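PDB 1M22: peptide amidase from Stenotrophomonas maltophilia, which is an amidase-signature hydrolase that probably cleaves amide groups, including the C-terminal amides of peptides. Local coordinates for residues E470-L473 with I474-A477; Y480-R483 with T484-R487; V259-Y262 with T263-L266. One frame throughout, in Å; residues are numbered along the deposited sequence.

Contact 1 of 3, residues E470-L473 with I474-A477; sequences EPKL and IEMA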
loop_
_atom_site.group_PDB
_atom_site.type_symbol
_atom_site.label_atom_id
_atom_site.label_comp_id
_atom_site.label_asym_id
_atom_site.label_seq_id
_atom_site.Cartn_x
_atom_site.Cartn_y
_atom_site.Cartn_z
ATOM N N GLU A 470 11.909 -8.281 5.884
ATOM C CA GLU A 470 11.716 -6.831 5.949
ATOM C C GLU A 470 12.919 -6.070 6.506
ATOM O O GLU A 470 13.283 -5.025 5.978
ATOM C CB GLU A 470 10.481 -6.469 6.781
ATOM C CG GLU A 470 9.148 -6.855 6.159
ATOM C CD GLU A 470 8.771 -8.297 6.413
ATOM O OE1 GLU A 470 9.479 -8.995 7.176
ATOM O OE2 GLU A 470 7.749 -8.727 5.856
ATOM N N PRO A 471 13.544 -6.570 7.587
ATOM C CA PRO A 471 14.700 -5.836 8.121
ATOM C C PRO A 471 15.784 -5.616 7.065
ATOM O O PRO A 471 16.306 -4.510 6.914
ATOM C CB PRO A 471 15.181 -6.732 9.261
ATOM C CG PRO A 471 13.906 -7.381 9.737
ATOM C CD PRO A 471 13.216 -7.731 8.437
ATOM N N LYS A 472 16.109 -6.672 6.327
ATOM C CA LYS A 472 17.133 -6.598 5.291
ATOM C C LYS A 472 16.689 -5.736 4.112
ATOM O O LYS A 472 17.475 -4.955 3.572
ATOM C CB LYS A 472 17.482 -8.005 4.793
ATOM C CG LYS A 472 18.586 -8.034 3.747
ATOM C CD LYS A 472 18.739 -9.414 3.118
ATOM C CE LYS A 472 19.164 -10.462 4.132
ATOM N NZ LYS A 472 19.323 -11.800 3.492
ATOM N N LEU A 473 15.432 -5.874 3.705
ATOM C CA LEU A 473 14.937 -5.079 2.587
ATOM C C LEU A 473 14.975 -3.596 2.920
ATOM O O LEU A 473 15.300 -2.771 2.070
ATOM C CB LEU A 473 13.510 -5.484 2.214
ATOM C CG LEU A 473 13.341 -6.851 1.550
ATOM C CD1 LEU A 473 11.887 -7.030 1.132
ATOM C CD2 LEU A 473 14.254 -6.959 0.334
ATOM N N ILE A 474 14.646 -3.257 4.161
ATOM C CA ILE A 474 14.663 -1.864 4.578
ATOM C C ILE A 474 16.089 -1.315 4.576
ATOM O O ILE A 474 16.322 -0.194 4.118
ATOM C CB ILE A 474 14.016 -1.700 5.969
ATOM C CG1 ILE A 474 12.501 -1.879 5.836
ATOM C CG2 ILE A 474 14.344 -0.326 6.553
ATOM C CD1 ILE A 474 11.754 -1.935 7.155
ATOM N N GLU A 475 17.043 -2.100 5.073
ATOM C CA GLU A 475 18.443 -1.672 5.092
ATOM C C GLU A 475 18.913 -1.354 3.678
ATOM O O GLU A 475 19.553 -0.329 3.435
ATOM C CB GLU A 475 19.370 -2.771 5.624
ATOM C CG GLU A 475 19.084 -3.306 7.004
ATOM C CD GLU A 475 20.134 -4.320 7.431
ATOM O OE1 GLU A 475 20.490 -5.195 6.607
ATOM O OE2 GLU A 475 20.600 -4.247 8.587
ATOM N N MET A 476 18.614 -2.257 2.749
ATOM C CA MET A 476 19.030 -2.088 1.366
ATOM C C MET A 476 18.337 -0.923 0.673
ATOM O O MET A 476 18.981 -0.126 -0.017
ATOM C CB MET A 476 18.796 -3.395 0.605
ATOM C CG MET A 476 19.684 -4.527 1.120
ATOM S SD MET A 476 19.461 -6.116 0.300
ATOM C CE MET A 476 20.213 -5.817 -1.193
ATOM N N ALA A 477 17.026 -0.819 0.863
ATOM C CA ALA A 477 16.249 0.254 0.258
ATOM C C ALA A 477 16.682 1.613 0.802
ATOM O O ALA A 477 16.791 2.584 0.057
ATOM C CB ALA A 477 14.764 0.026 0.518
#
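M476 lays its thioether alongside the aliphatic stem of K472, one helical turn earlier: M476 SD lies 4.0 Å from K472 CG, and the two side chains run side by side in the same direction. K472 has its CG anti to the backbone N (chi1 -178°), which sets CG beside the sulfur; farther out, a bend carries NZ to a salt bridge with D411. Both residues belong to the opening turns of helix 470-484, where the i to i+4 spacing of an alpha helix brings such pairs together. Four backbone hydrogen bonds fix that spacing, from I474 N to E470 O (2.9 Å) through A477 N to L473 O (2.9 Å). P471 suits this first turn, since its missing N-H is not needed there, while P471 O still accepts from E475 N at 3.1 Å. E475 CG lies 3.0 Å from P471 O, and from there the extended chain carries OE2 to a salt bridge with R265. I474 CG1 packs near E470 O (3.2 Å), and the small methyl of A477 allows strand 446-454 to come close, touching L447 and V449. E470 itself turns its carboxylate to T205. The chemistry implies a divided role: backbone bonds build the turn and methylene groups and sulfur pack along it, whereas the polar ends of E470, K472 and E475 tie it to other parts of the chain.

Contact 2 of 3, residues Y480-R483 with T484-R487; sequences YEQR and TRAR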
loop_
_atom_site.group_PDB
_atom_site.type_symbol
_atom_site.label_atom_id
_atom_site.label_comp_id
_atom_site.label_asym_id
_atom_site.label_seq_id
_atom_site.Cartn_x
_atom_site.Cartn_y
_atom_site.Cartn_z
ATOM N N TYR A 480 20.052 2.630 -0.640
ATOM C CA TYR A 480 19.894 3.073 -2.020
ATOM C C TYR A 480 19.301 4.482 -2.054
ATOM O O TYR A 480 19.786 5.364 -2.765
ATOM C CB TYR A 480 18.967 2.127 -2.791
ATOM C CG TYR A 480 18.511 2.710 -4.109
ATOM C CD1 TYR A 480 19.376 2.787 -5.200
ATOM C CD2 TYR A 480 17.242 3.273 -4.235
ATOM C CE1 TYR A 480 18.991 3.421 -6.381
ATOM C CE2 TYR A 480 16.849 3.909 -5.408
ATOM C CZ TYR A 480 17.726 3.981 -6.473
ATOM O OH TYR A 480 17.342 4.645 -7.616
ATOM N N GLU A 481 18.246 4.682 -1.275
ATOM C CA GLU A 481 17.562 5.962 -1.212
ATOM C C GLU A 481 18.470 7.102 -0.766
ATOM O O GLU A 481 18.435 8.198 -1.331
ATOM C CB GLU A 481 16.381 5.855 -0.251
ATOM C CG GLU A 481 15.609 7.142 -0.066
ATOM C CD GLU A 481 14.789 7.129 1.208
ATOM O OE1 GLU A 481 15.386 6.944 2.289
ATOM O OE2 GLU A 481 13.558 7.301 1.129
ATOM N N GLN A 482 19.285 6.846 0.250
ATOM C CA GLN A 482 20.155 7.886 0.773
ATOM C C GLN A 482 21.234 8.387 -0.170
ATOM O O GLN A 482 21.706 9.514 -0.019
ATOM C CB GLN A 482 20.762 7.431 2.099
ATOM C CG GLN A 482 19.730 7.332 3.214
ATOM C CD GLN A 482 18.941 8.620 3.391
ATOM O OE1 GLN A 482 17.749 8.686 3.083
ATOM N NE2 GLN A 482 19.610 9.654 3.883
ATOM N N ARG A 483 21.638 7.579 -1.143
ATOM C CA ARG A 483 22.649 8.062 -2.071
ATOM C C ARG A 483 22.044 8.562 -3.379
ATOM O O ARG A 483 22.751 9.099 -4.228
ATOM C CB ARG A 483 23.720 6.994 -2.340
ATOM C CG ARG A 483 23.259 5.690 -2.950
ATOM C CD ARG A 483 24.488 4.817 -3.219
ATOM N NE ARG A 483 25.347 5.419 -4.239
ATOM C CZ ARG A 483 26.676 5.497 -4.177
ATOM N NH1 ARG A 483 27.338 5.011 -3.135
ATOM N NH2 ARG A 483 27.345 6.064 -5.172
ATOM N N THR A 484 20.732 8.418 -3.530
ATOM C CA THR A 484 20.061 8.869 -4.745
ATOM C C THR A 484 19.059 9.996 -4.503
ATOM O O THR A 484 19.028 10.963 -5.262
ATOM C CB THR A 484 19.344 7.704 -5.452
ATOM O OG1 THR A 484 18.469 7.042 -4.530
ATOM C CG2 THR A 484 20.360 6.710 -5.994
ATOM N N ARG A 485 18.244 9.874 -3.457
ATOM C CA ARG A 485 17.251 10.900 -3.120
ATOM C C ARG A 485 16.532 11.363 -4.388
ATOM O O ARG A 485 16.382 12.561 -4.637
ATOM C CB ARG A 485 17.950 12.088 -2.445
ATOM C CG ARG A 485 18.748 11.708 -1.195
ATOM C CD ARG A 485 17.834 11.236 -0.074
ATOM N NE ARG A 485 16.995 12.316 0.436
ATOM C CZ ARG A 485 17.441 13.334 1.167
ATOM N NH1 ARG A 485 18.728 13.418 1.485
ATOM N NH2 ARG A 485 16.598 14.268 1.584
ATOM N N ALA A 486 16.059 10.393 -5.166
ATOM C CA ALA A 486 15.406 10.658 -6.442
ATOM C C ALA A 486 14.011 11.254 -6.412
ATOM O O ALA A 486 13.587 11.870 -7.392
ATOM C CB ALA A 486 15.391 9.389 -7.273
ATOM N N ARG A 487 13.280 11.079 -5.320
ATOM C CA ARG A 487 11.935 11.631 -5.280
ATOM C C ARG A 487 11.910 13.133 -5.509
ATOM O O ARG A 487 12.750 13.873 -5.000
ATOM C CB ARG A 487 11.239 11.334 -3.954
ATOM C CG ARG A 487 9.900 12.063 -3.844
ATOM C CD ARG A 487 9.141 11.765 -2.566
ATOM N NE ARG A 487 8.204 12.850 -2.286
ATOM C CZ ARG A 487 7.039 13.024 -2.903
ATOM N NH1 ARG A 487 6.634 12.169 -3.837
ATOM N NH2 ARG A 487 6.301 14.089 -2.623
#
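This is a local contact at the C-terminus of helix 470-484, which packs on the mixed sheet of the amidase fold and ends at R485, in the left-handed region (phi 44°). It is built on a threonine that bonds back to the carbonyl four residues earlier: T484 OG1 donates to Y480 O at 2.8 Å, approaching from above the carbonyl plane. The first torsion of T484, near +54°, places the hydroxyl between its own N and carbonyl carbon, facing the preceding turn. The same side chain lies across the tyrosine at about a right angle. T484 OG1 sits 3.6 Å above one face of the Y480 ring, offset toward its rim, while T484 CG2 comes within 3.6 Å of Y480 CE1. Threonine thus offers both a donor for a helix carbonyl and a methyl for an aromatic neighbour. The ring of Y480, large and flat, also reaches V449 and M451 of strand 446-454 and A296 and L300 of helix 289-302, so it joins the end of helix 470-484 both to the sheet and to helix 289-302. R483 NE forms a salt bridge with E299, and E481 receives the N-H of V231 on its carboxylate. The carbonyl of E481 is gripped twice, by T484 N and by R485 N, the latter at 2.7 Å from E481 O; R485 CD then lies 3.3 Å from that same E481 O.

Contact 3 of 3, residues V259-Y262 with T263-L266; sequences VYDY and TARL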
loop_
_atom_site.group_PDB
_atom_site.type_symbol
_atom_site.label_atom_id
_atom_site.label_comp_id
_atom_site.label_asym_id
_atom_site.label_seq_id
_atom_site.Cartn_x
_atom_site.Cartn_y
_atom_site.Cartn_z
ATOM N N VAL A 259 9.325 -7.324 19.665
ATOM C CA VAL A 259 9.051 -5.895 19.585
ATOM C C VAL A 259 10.238 -5.333 18.813
ATOM O O VAL A 259 11.228 -4.895 19.400
ATOM C CB VAL A 259 8.991 -5.259 20.987
ATOM C CG1 VAL A 259 8.682 -3.776 20.871
ATOM C CG2 VAL A 259 7.931 -5.958 21.826
ATOM N N TYR A 260 10.126 -5.359 17.490
ATOM C CA TYR A 260 11.201 -4.913 16.616
ATOM C C TYR A 260 11.079 -3.482 16.105
ATOM O O TYR A 260 10.047 -3.084 15.564
ATOM C CB TYR A 260 11.298 -5.859 15.420
ATOM C CG TYR A 260 12.612 -5.793 14.682
ATOM C CD1 TYR A 260 13.738 -6.455 15.168
ATOM C CD2 TYR A 260 12.729 -5.075 13.493
ATOM C CE1 TYR A 260 14.950 -6.408 14.486
ATOM C CE2 TYR A 260 13.936 -5.020 12.804
ATOM C CZ TYR A 260 15.041 -5.690 13.303
ATOM O OH TYR A 260 16.231 -5.653 12.615
ATOM N N ASP A 261 12.154 -2.722 16.270
ATOM C CA ASP A 261 12.204 -1.342 15.809
ATOM C C ASP A 261 12.848 -1.343 14.424
ATOM O O ASP A 261 14.071 -1.427 14.297
ATOM C CB ASP A 261 13.028 -0.496 16.787
ATOM C CG ASP A 261 13.211 0.934 16.316
ATOM O OD1 ASP A 261 12.501 1.355 15.381
ATOM O OD2 ASP A 261 14.066 1.640 16.894
ATOM N N TYR A 262 12.023 -1.252 13.387
ATOM C CA TYR A 262 12.542 -1.265 12.027
ATOM C C TYR A 262 13.384 -0.038 11.688
ATOM O O TYR A 262 14.147 -0.065 10.727
ATOM C CB TYR A 262 11.394 -1.422 11.024
ATOM C CG TYR A 262 10.736 -2.783 11.082
ATOM C CD1 TYR A 262 11.311 -3.890 10.447
ATOM C CD2 TYR A 262 9.557 -2.975 11.801
ATOM C CE1 TYR A 262 10.725 -5.153 10.531
ATOM C CE2 TYR A 262 8.970 -4.231 11.894
ATOM C CZ TYR A 262 9.556 -5.315 11.258
ATOM O OH TYR A 262 8.972 -6.560 11.363
ATOM N N THR A 263 13.266 1.030 12.473
ATOM C CA THR A 263 14.072 2.219 12.191
ATOM C C THR A 263 15.540 1.963 12.530
ATOM O O THR A 263 16.420 2.714 12.113
ATOM C CB THR A 263 13.576 3.473 12.960
ATOM O OG1 THR A 263 13.807 3.317 14.365
ATOM C CG2 THR A 263 12.091 3.695 12.705
ATOM N N ALA A 264 15.802 0.895 13.279
ATOM C CA ALA A 264 17.171 0.531 13.628
ATOM C C ALA A 264 17.875 -0.012 12.383
ATOM O O ALA A 264 19.102 -0.088 12.334
ATOM C CB ALA A 264 17.173 -0.527 14.731
ATOM N N ARG A 265 17.088 -0.386 11.378
ATOM C CA ARG A 265 17.626 -0.930 10.135
ATOM C C ARG A 265 17.900 0.142 9.081
ATOM O O ARG A 265 18.247 -0.173 7.941
ATOM C CB ARG A 265 16.665 -1.982 9.569
ATOM C CG ARG A 265 16.549 -3.252 10.415
ATOM C CD ARG A 265 17.727 -4.197 10.190
ATOM N NE ARG A 265 18.993 -3.665 10.693
ATOM C CZ ARG A 265 19.280 -3.507 11.982
ATOM N NH1 ARG A 265 18.393 -3.839 12.909
ATOM N NH2 ARG A 265 20.459 -3.020 12.343
ATOM N N LEU A 266 17.740 1.409 9.457
ATOM C CA LEU A 266 18.004 2.508 8.533
ATOM C C LEU A 266 19.518 2.738 8.536
ATOM O O LEU A 266 20.028 3.716 9.091
ATOM C CB LEU A 266 17.245 3.762 8.975
ATOM C CG LEU A 266 15.720 3.582 9.019
ATOM C CD1 LEU A 266 15.076 4.820 9.617
ATOM C CD2 LEU A 266 15.174 3.310 7.618
#
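R265 NH1 donates a hydrogen bond to Y260 OH at 2.8 Å, with the hydroxyl at the edge of the guanidinium, 18° out of its plane. The two side chains cross at about a right angle, and bends at the second and third torsions of R265 bring the arginine round beside the phenol, which also leaves R265 CD 3.2 Å from Y260 OH. An arginine fits here because it can serve two partners at once: NH1 takes the phenol while NE turns to E475 of helix 470-484.

The second side-chain group is the carboxylate of D261. D261 OD1 accepts from T263 OG1 at 2.6 Å, met on the syn side, and from T263 N at 3.0 Å, met from above the carboxylate plane. The bond to the N-H two residues on makes this an Asx turn, and it leads into a short 3-10 stretch in the loop between helix 231-241 and strand 275-279. Aspartate suits the entry because its short chain, with CG anti to the backbone N, sets OD1 at the N-H of T263; threonine adds a hydroxyl for the same atom.

Backbone bonds follow the i to i+3 pattern of that 3-10 turn. A264 N reaches D261 O at 3.1 Å and R265 N reaches Y262 O at 3.0 Å.

Apolar contact across the turn is carried by R265 CG, 4.0 Å from Y260 CE2. The two tyrosines also pack on each other, with Y260 CD2 3.5 Å above one face of the Y262 ring and offset toward its rim. Y262, the buried residue of the group, packs in addition against A235 and L238 of helix 231-241 and I474 of helix 470-484.

Overall arrangement
Contacts 1 and 2 lie on one element, helix 470-484, near its start and at its end, with centres about 14 Å apart. Contact 1 is largely buried and keeps a regular helical bonding pattern; contact 2 is partly buried, and there a hydroxyl joins the backbone donors as the chain turns out of the helix. Contact 3 is a surface loop, and side-chain carboxylate, phenol and guanidinium groups carry much of its bonding. It nevertheless meets contact 1, through one ion pair and the packing of side chains around it, so the loop rests on the first turns of the helix. Contact 2 does not touch contact 3; their nearest atoms are about 6 Å apart.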